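Local coordinates for protein glucosamine--fructose-6-phosphate aminotransferase [isomerizing] (Francisella tularensis subsp. tularensis, PDB 3TBF) that catalyses formation of glucosamine-6-phosphate from fructose-6-phosphate and glutamine, its C-terminal portion, modelled here, probably serving as the isomerase half, at residues 60-65 with 112-117; 208-213 with 326-331; 281-286 with 308-313. All coordinates share one frame; numbering follows the deposited sequence. Where two conformers were deposited one is given.

Contact 1. Residues 60-65 with 112-117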
# COMPACT_ATOMS: atom_id res chain seq x y z
N VAL A 60 11.32 -7.64 -2.14
CA VAL A 60 11.18 -7.41 -0.72
C VAL A 60 12.08 -6.28 -0.25
O VAL A 60 13.27 -6.27 -0.54
CB VAL A 60 11.54 -8.69 0.06
CG1 VAL A 60 11.47 -8.46 1.59
CG2 VAL A 60 10.60 -9.82 -0.37
N ALA A 61 11.53 -5.34 0.50
CA ALA A 61 12.30 -4.19 0.95
C ALA A 61 11.55 -3.38 2.02
O ALA A 61 10.38 -3.68 2.35
CB ALA A 61 12.65 -3.29 -0.23
N CYS A 62 12.20 -2.36 2.57
CA CYS A 62 11.50 -1.48 3.43
C CYS A 62 11.80 -0.00 3.15
O CYS A 62 12.81 0.32 2.50
CB CYS A 62 11.72 -1.90 4.88
SG CYS A 62 13.21 -1.35 5.47
N GLY A 63 10.86 0.86 3.50
CA GLY A 63 11.00 2.28 3.39
C GLY A 63 11.16 2.72 1.97
O GLY A 63 10.47 2.30 1.09
N THR A 64 12.14 3.56 1.75
CA THR A 64 12.43 4.12 0.46
C THR A 64 12.74 3.07 -0.59
O THR A 64 12.37 3.23 -1.76
CB THR A 64 13.62 5.08 0.61
OG1 THR A 64 13.12 6.31 1.12
CG2 THR A 64 14.29 5.35 -0.67
N SER A 65 13.45 2.01 -0.18
CA SER A 65 13.76 0.92 -1.07
C SER A 65 12.48 0.16 -1.50
O SER A 65 12.35 -0.33 -2.63
CB SER A 65 14.77 -0.02 -0.39
OG SER A 65 16.03 0.70 -0.12
N GLY A 112 22.68 -2.88 2.88
CA GLY A 112 22.80 -4.35 2.89
C GLY A 112 22.71 -5.06 4.24
O GLY A 112 23.01 -6.27 4.33
N GLU A 113 22.30 -4.34 5.28
CA GLU A 113 22.19 -4.89 6.63
C GLU A 113 20.76 -4.78 7.23
O GLU A 113 20.52 -5.17 8.33
CB GLU A 113 23.19 -4.20 7.56
CG GLU A 113 24.67 -4.29 7.17
CD GLU A 113 25.19 -5.76 7.03
OE1 GLU A 113 24.61 -6.67 7.67
OE2 GLU A 113 26.16 -6.02 6.27
N THR A 114 19.81 -4.24 6.49
CA THR A 114 18.49 -3.94 6.98
C THR A 114 17.88 -5.24 7.52
O THR A 114 17.73 -6.24 6.77
CB THR A 114 17.65 -3.41 5.79
OG1 THR A 114 18.29 -2.25 5.23
CG2 THR A 114 16.21 -3.08 6.18
N ALA A 115 17.57 -5.25 8.81
CA ALA A 115 17.22 -6.48 9.53
C ALA A 115 16.12 -7.30 8.84
O ALA A 115 16.32 -8.45 8.47
CB ALA A 115 16.79 -6.15 10.93
N ASP A 116 14.96 -6.71 8.68
CA ASP A 116 13.83 -7.43 8.13
C ASP A 116 14.04 -7.95 6.69
O ASP A 116 13.68 -9.08 6.36
CB ASP A 116 12.59 -6.55 8.20
CG ASP A 116 12.05 -6.35 9.64
OD1 ASP A 116 12.18 -7.28 10.49
OD2 ASP A 116 11.48 -5.27 9.91
N THR A 117 14.60 -7.11 5.85
CA THR A 117 15.00 -7.53 4.53
C THR A 117 15.99 -8.70 4.57
O THR A 117 15.80 -9.72 3.89
CB THR A 117 15.65 -6.37 3.78
OG1 THR A 117 14.75 -5.26 3.85
CG2 THR A 117 15.85 -6.73 2.34
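Thr114 OG1 hydrogen-bonds to Ser109 OG, so the polar branch of this threonine is tied back to the end of strand 103-109 while its methyl branch meets Cys62. The site belongs to the first SIS domain, where the parallel sheet gives way to loops and helix N termini; in related synthases the equivalent serine- and threonine-rich loop, which includes the counterparts of Ser109 and Thr114, binds the sugar phosphate, and that is probably so here. Thr114 holds the N-cap position of helix 115-124 without making a capping bond. Its CG2, anti to the backbone N, comes within 3.5 Å of Cys62 SG. The sulfur gets there by lying between its own backbone N and carbonyl carbon (chi1 81°), just past the end of strand 56-61. Cys62 also packs on Glu264 of the second subunit, so the dimer partner comes up to this contact.

In the first turn of the helix, Thr117 lies beside the strand. Its CG2 is 3.9 Å from Val60 O, and the Thr117 side chain touches Ser107 of strand 103-109. Thr117 OG1 is buried with no hydrogen-bond partner in the model, its closest neighbour across the contact being Ala61 CA at 3.9 Å.

Contact 2. Residues 208-213 with 326-331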
# COMPACT_ATOMS: atom_id res chain seq x y z
N MSE A 208 19.83 17.07 -14.13
CA MSE A 208 20.47 18.37 -13.97
C MSE A 208 19.48 19.52 -14.19
O MSE A 208 19.46 20.47 -13.41
CB MSE A 208 21.65 18.45 -14.91
CG MSE A 208 22.41 19.73 -14.79
SE MSE A 208 23.40 19.81 -13.09
CE MSE A 208 24.85 18.43 -13.23
N GLY A 209 18.65 19.41 -15.23
CA GLY A 209 17.54 20.36 -15.46
C GLY A 209 16.61 20.47 -14.27
O GLY A 209 16.11 21.56 -13.92
N ALA A 210 16.36 19.32 -13.65
CA ALA A 210 15.43 19.24 -12.53
C ALA A 210 16.02 20.06 -11.38
O ALA A 210 15.31 20.80 -10.74
CB ALA A 210 15.22 17.79 -12.11
N LEU A 211 17.33 19.92 -11.17
CA LEU A 211 18.06 20.65 -10.13
C LEU A 211 18.02 22.19 -10.33
O LEU A 211 18.20 22.98 -9.39
CB LEU A 211 19.51 20.17 -10.12
CG LEU A 211 19.75 18.74 -9.61
CD1 LEU A 211 21.19 18.23 -9.94
CD2 LEU A 211 19.48 18.66 -8.15
N LYS A 212 17.75 22.62 -11.53
CA LYS A 212 17.55 24.04 -11.75
C LYS A 212 16.38 24.61 -11.02
O LYS A 212 16.34 25.82 -10.84
CB LYS A 212 17.34 24.36 -13.22
CG LYS A 212 18.50 25.02 -13.86
CD LYS A 212 19.74 24.12 -13.90
CE LYS A 212 20.55 24.38 -15.20
NZ LYS A 212 21.68 25.27 -14.96
N LEU A 213 15.41 23.77 -10.62
CA LEU A 213 14.23 24.29 -9.95
C LEU A 213 14.47 24.63 -8.50
O LEU A 213 13.56 25.09 -7.79
CB LEU A 213 13.09 23.28 -10.06
CG LEU A 213 12.69 22.83 -11.46
CD1 LEU A 213 11.51 21.88 -11.28
CD2 LEU A 213 12.30 24.03 -12.37
N LEU A 326 5.47 24.39 -11.63
CA LEU A 326 6.86 24.34 -12.06
C LEU A 326 6.91 23.27 -13.12
O LEU A 326 6.30 22.22 -12.97
CB LEU A 326 7.78 24.00 -10.88
CG LEU A 326 8.20 25.24 -10.06
CD1 LEU A 326 6.98 26.03 -9.66
CD2 LEU A 326 9.05 24.95 -8.79
N GLU A 327 7.63 23.53 -14.20
CA GLU A 327 7.64 22.66 -15.34
C GLU A 327 9.03 22.16 -15.61
O GLU A 327 10.00 22.83 -15.32
CB GLU A 327 7.07 23.37 -16.57
CG GLU A 327 7.99 24.36 -17.20
CD GLU A 327 7.40 24.99 -18.47
OE1 GLU A 327 6.99 24.24 -19.40
OE2 GLU A 327 7.37 26.24 -18.52
N LEU A 328 9.13 20.99 -16.19
CA LEU A 328 10.42 20.44 -16.48
C LEU A 328 10.30 19.39 -17.56
O LEU A 328 9.25 18.85 -17.77
CB LEU A 328 11.00 19.83 -15.19
CG LEU A 328 10.32 18.66 -14.45
CD1 LEU A 328 11.35 17.89 -13.65
CD2 LEU A 328 9.29 19.20 -13.53
N ASP A 329 11.40 19.10 -18.24
CA ASP A 329 11.45 17.98 -19.17
C ASP A 329 11.79 16.75 -18.37
O ASP A 329 12.83 16.68 -17.78
CB ASP A 329 12.52 18.21 -20.23
CG ASP A 329 12.50 17.14 -21.33
OD1 ASP A 329 11.72 16.13 -21.21
OD2 ASP A 329 13.25 17.34 -22.33
N ALA A 330 10.88 15.76 -18.38
CA ALA A 330 11.05 14.51 -17.61
C ALA A 330 11.27 13.24 -18.45
O ALA A 330 11.68 12.19 -17.93
CB ALA A 330 9.86 14.31 -16.69
N GLY A 331 11.01 13.31 -19.74
CA GLY A 331 11.30 12.20 -20.61
C GLY A 331 10.15 11.24 -20.54
O GLY A 331 9.03 11.66 -20.39
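Leu213, in the segment that follows from helix 203-211, packs on one face of the outermost strand, and its side chain can be followed outward against Leu326, Glu327 and Leu328. CB points toward the strand but is still at its margin, with Leu326 CD2 4.6 Å away. CG then lies anti to the carbonyl carbon (chi1 -56°), and CD1 continues in an extended line from CA (chi2 -178°), which carries that methyl out toward the strand. CD1 meets both leucines: it is 4.3 Å from Leu326 CB and 4.1 Å from Leu328 CD2. The other methyl, CD2, turns to the backbone between them and rests 3.9 Å from Glu327 O.

The strand concerned, 324-328, is the outermost one on its side of the five-stranded parallel sheet of the second SIS domain, counted within this chain. The sheet order, 2-1-3-4-5, is that of the SIS fold, an alpha/beta/alpha sandwich, and helix 203-211, which comes before strand 229-234 in the chain, packs over one face. Leu326 and Leu328 point to that face. Glu327 points the other way, where its side chain touches Lys312 and Lys315.

Leu328 is the second bridge to the helix. Its side chain crosses that of Leu213 at about a right angle. CD2 meets Leu213, and CD1 meets Ala210, with Ala210 CB 4.2 Å from Leu328 CD1. Leu328 also packs on Val339 and Phe340 of helix 335-355, while Leu326 continues the apolar surface onto Ile217 and Ile220 of helix 214-221. No hydrogen bond crosses between the segments. The turn carrying Leu213 is instead held from within, by the backbone bond from Leu213 N to Ala210 O at 3.0 Å.

Contact 3. Residues 281-286 with 308-313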
# COMPACT_ATOMS: atom_id res chain seq x y z
N ALA A 281 1.58 17.44 -6.49
CA ALA A 281 1.32 16.41 -7.46
C ALA A 281 2.33 16.46 -8.59
O ALA A 281 2.89 17.51 -8.92
CB ALA A 281 -0.14 16.52 -8.01
N VAL A 282 2.50 15.32 -9.20
CA VAL A 282 3.40 15.09 -10.28
C VAL A 282 2.51 14.78 -11.48
O VAL A 282 1.70 13.86 -11.43
CB VAL A 282 4.31 13.89 -9.95
CG1 VAL A 282 4.99 13.35 -11.20
CG2 VAL A 282 5.38 14.27 -8.82
N VAL A 283 2.63 15.59 -12.54
CA VAL A 283 1.79 15.48 -13.73
C VAL A 283 2.63 15.22 -14.97
O VAL A 283 3.12 16.14 -15.63
CB VAL A 283 0.99 16.78 -13.89
CG1 VAL A 283 -0.02 16.63 -15.00
CG2 VAL A 283 0.29 17.15 -12.57
N PRO A 284 2.84 13.95 -15.31
CA PRO A 284 3.70 13.57 -16.39
C PRO A 284 3.06 13.56 -17.79
O PRO A 284 1.84 13.69 -17.97
CB PRO A 284 4.05 12.13 -16.03
CG PRO A 284 2.78 11.61 -15.45
CD PRO A 284 2.23 12.77 -14.66
N ASN A 285 3.91 13.35 -18.79
CA ASN A 285 3.48 13.28 -20.18
C ASN A 285 3.19 11.86 -20.60
O ASN A 285 4.04 11.19 -21.19
CB ASN A 285 4.60 13.82 -21.09
CG ASN A 285 4.21 13.81 -22.56
OD1 ASN A 285 3.05 14.05 -22.91
ND2 ASN A 285 5.18 13.54 -23.41
N ASP A 286 2.00 11.39 -20.26
CA ASP A 286 1.63 9.99 -20.48
C ASP A 286 0.16 9.85 -20.80
O ASP A 286 -0.57 10.85 -20.95
CB ASP A 286 2.03 9.13 -19.27
CG ASP A 286 1.14 9.37 -18.03
OD1 ASP A 286 0.20 10.21 -18.06
OD2 ASP A 286 1.42 8.70 -17.00
N LEU A 308 2.24 21.93 -8.39
CA LEU A 308 2.34 20.92 -9.43
C LEU A 308 3.66 20.93 -10.12
O LEU A 308 4.12 21.97 -10.53
CB LEU A 308 1.25 21.10 -10.45
CG LEU A 308 -0.19 21.24 -9.95
CD1 LEU A 308 -1.04 21.56 -11.13
CD2 LEU A 308 -0.70 20.00 -9.20
N PHE A 309 4.25 19.75 -10.25
CA PHE A 309 5.41 19.54 -11.01
C PHE A 309 5.02 18.77 -12.24
O PHE A 309 4.55 17.65 -12.20
CB PHE A 309 6.41 18.76 -10.20
CG PHE A 309 6.87 19.46 -8.98
CD1 PHE A 309 7.68 20.57 -9.05
CD2 PHE A 309 6.49 19.03 -7.75
CE1 PHE A 309 8.10 21.23 -7.91
CE2 PHE A 309 6.92 19.68 -6.61
CZ PHE A 309 7.72 20.81 -6.72
N VAL A 310 5.27 19.37 -13.36
CA VAL A 310 4.57 19.07 -14.59
C VAL A 310 5.60 18.95 -15.68
O VAL A 310 6.56 19.66 -15.65
CB VAL A 310 3.60 20.27 -14.82
CG1 VAL A 310 3.48 20.66 -16.30
CG2 VAL A 310 2.29 20.07 -14.06
N ASP A 311 5.42 18.04 -16.62
CA ASP A 311 6.32 17.93 -17.77
C ASP A 311 5.96 19.06 -18.72
O ASP A 311 4.76 19.36 -18.89
CB ASP A 311 6.18 16.59 -18.48
CG ASP A 311 7.17 16.42 -19.63
OD1 ASP A 311 7.02 17.06 -20.71
OD2 ASP A 311 8.14 15.65 -19.47
N LYS A 312 6.98 19.67 -19.34
CA LYS A 312 6.78 20.85 -20.21
C LYS A 312 5.77 20.57 -21.32
O LYS A 312 4.97 21.43 -21.63
CB LYS A 312 8.10 21.31 -20.86
CG LYS A 312 9.20 21.81 -19.84
CD LYS A 312 10.49 22.23 -20.58
CE LYS A 312 11.15 23.52 -20.01
NZ LYS A 312 12.59 23.68 -20.56
N ALA A 313 5.79 19.35 -21.86
CA ALA A 313 4.87 18.92 -22.92
C ALA A 313 3.38 18.84 -22.52
O ALA A 313 2.56 18.55 -23.38
CB ALA A 313 5.32 17.56 -23.51
O HOH W 1 6.71 12.89 -18.25
O HOH W 2 8.07 14.01 -21.85
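Val283 and Val310 lie side by side and point the same way in the tight half of this contact, with Val283 CB 3.5 Å from Val310 CG2. The two parallel strands are joined by alternating backbone hydrogen bonds. Phe309 N to Ala281 O is nearly straight at 174°. Val283 N to Phe309 O is the shortest at 2.8 Å, and Asp311 N to Val283 O follows. Ala281 CB touches Leu308 CD2 on the face the valines share.

Toward the C-terminal ends the packing thins to Asn285 against Asp311 and Ala313, with Asn285 CB 3.9 Å from Asp311 CG, and two waters enter. One water accepts from Asn285 N at 2.9 Å, and a second donates to Asp311 OD2 at 2.9 Å while its bond from Asn285 ND2 is weak. Asp311 is firmly placed: CG stands anti to the backbone N (chi1 -177°), OD1 takes Ala313 N with its anti lone pair in an Asx turn, and OD2 also accepts from Ala330 N.

The two strands and helix 289-301 between them form a beta-alpha-beta unit of the second SIS domain. The helix packs through Leu296 on Ala281, Val283 and Leu308, whereas Val282 and Phe309 face helix 335-355.

Following the chain from the N terminus, contact 1 is the first to close, within the first SIS domain, where a loop of 46 residues brings the end of strand 56-61 against the start of helix 115-124. The chain is well past that loop when contact 2 opens at 208-213; it returns only at 326-331, after most of the second sheet has been laid down. Contact 3 is nested inside that long loop, pairing neighbouring strands 278-283 and 305-311. Contacts 2 and 3 touch, because strand 324-328 lies next to strand 305-311. Contact 1 sits on the opposite side of the chain's centre, its own centre about 30 Å from that of either.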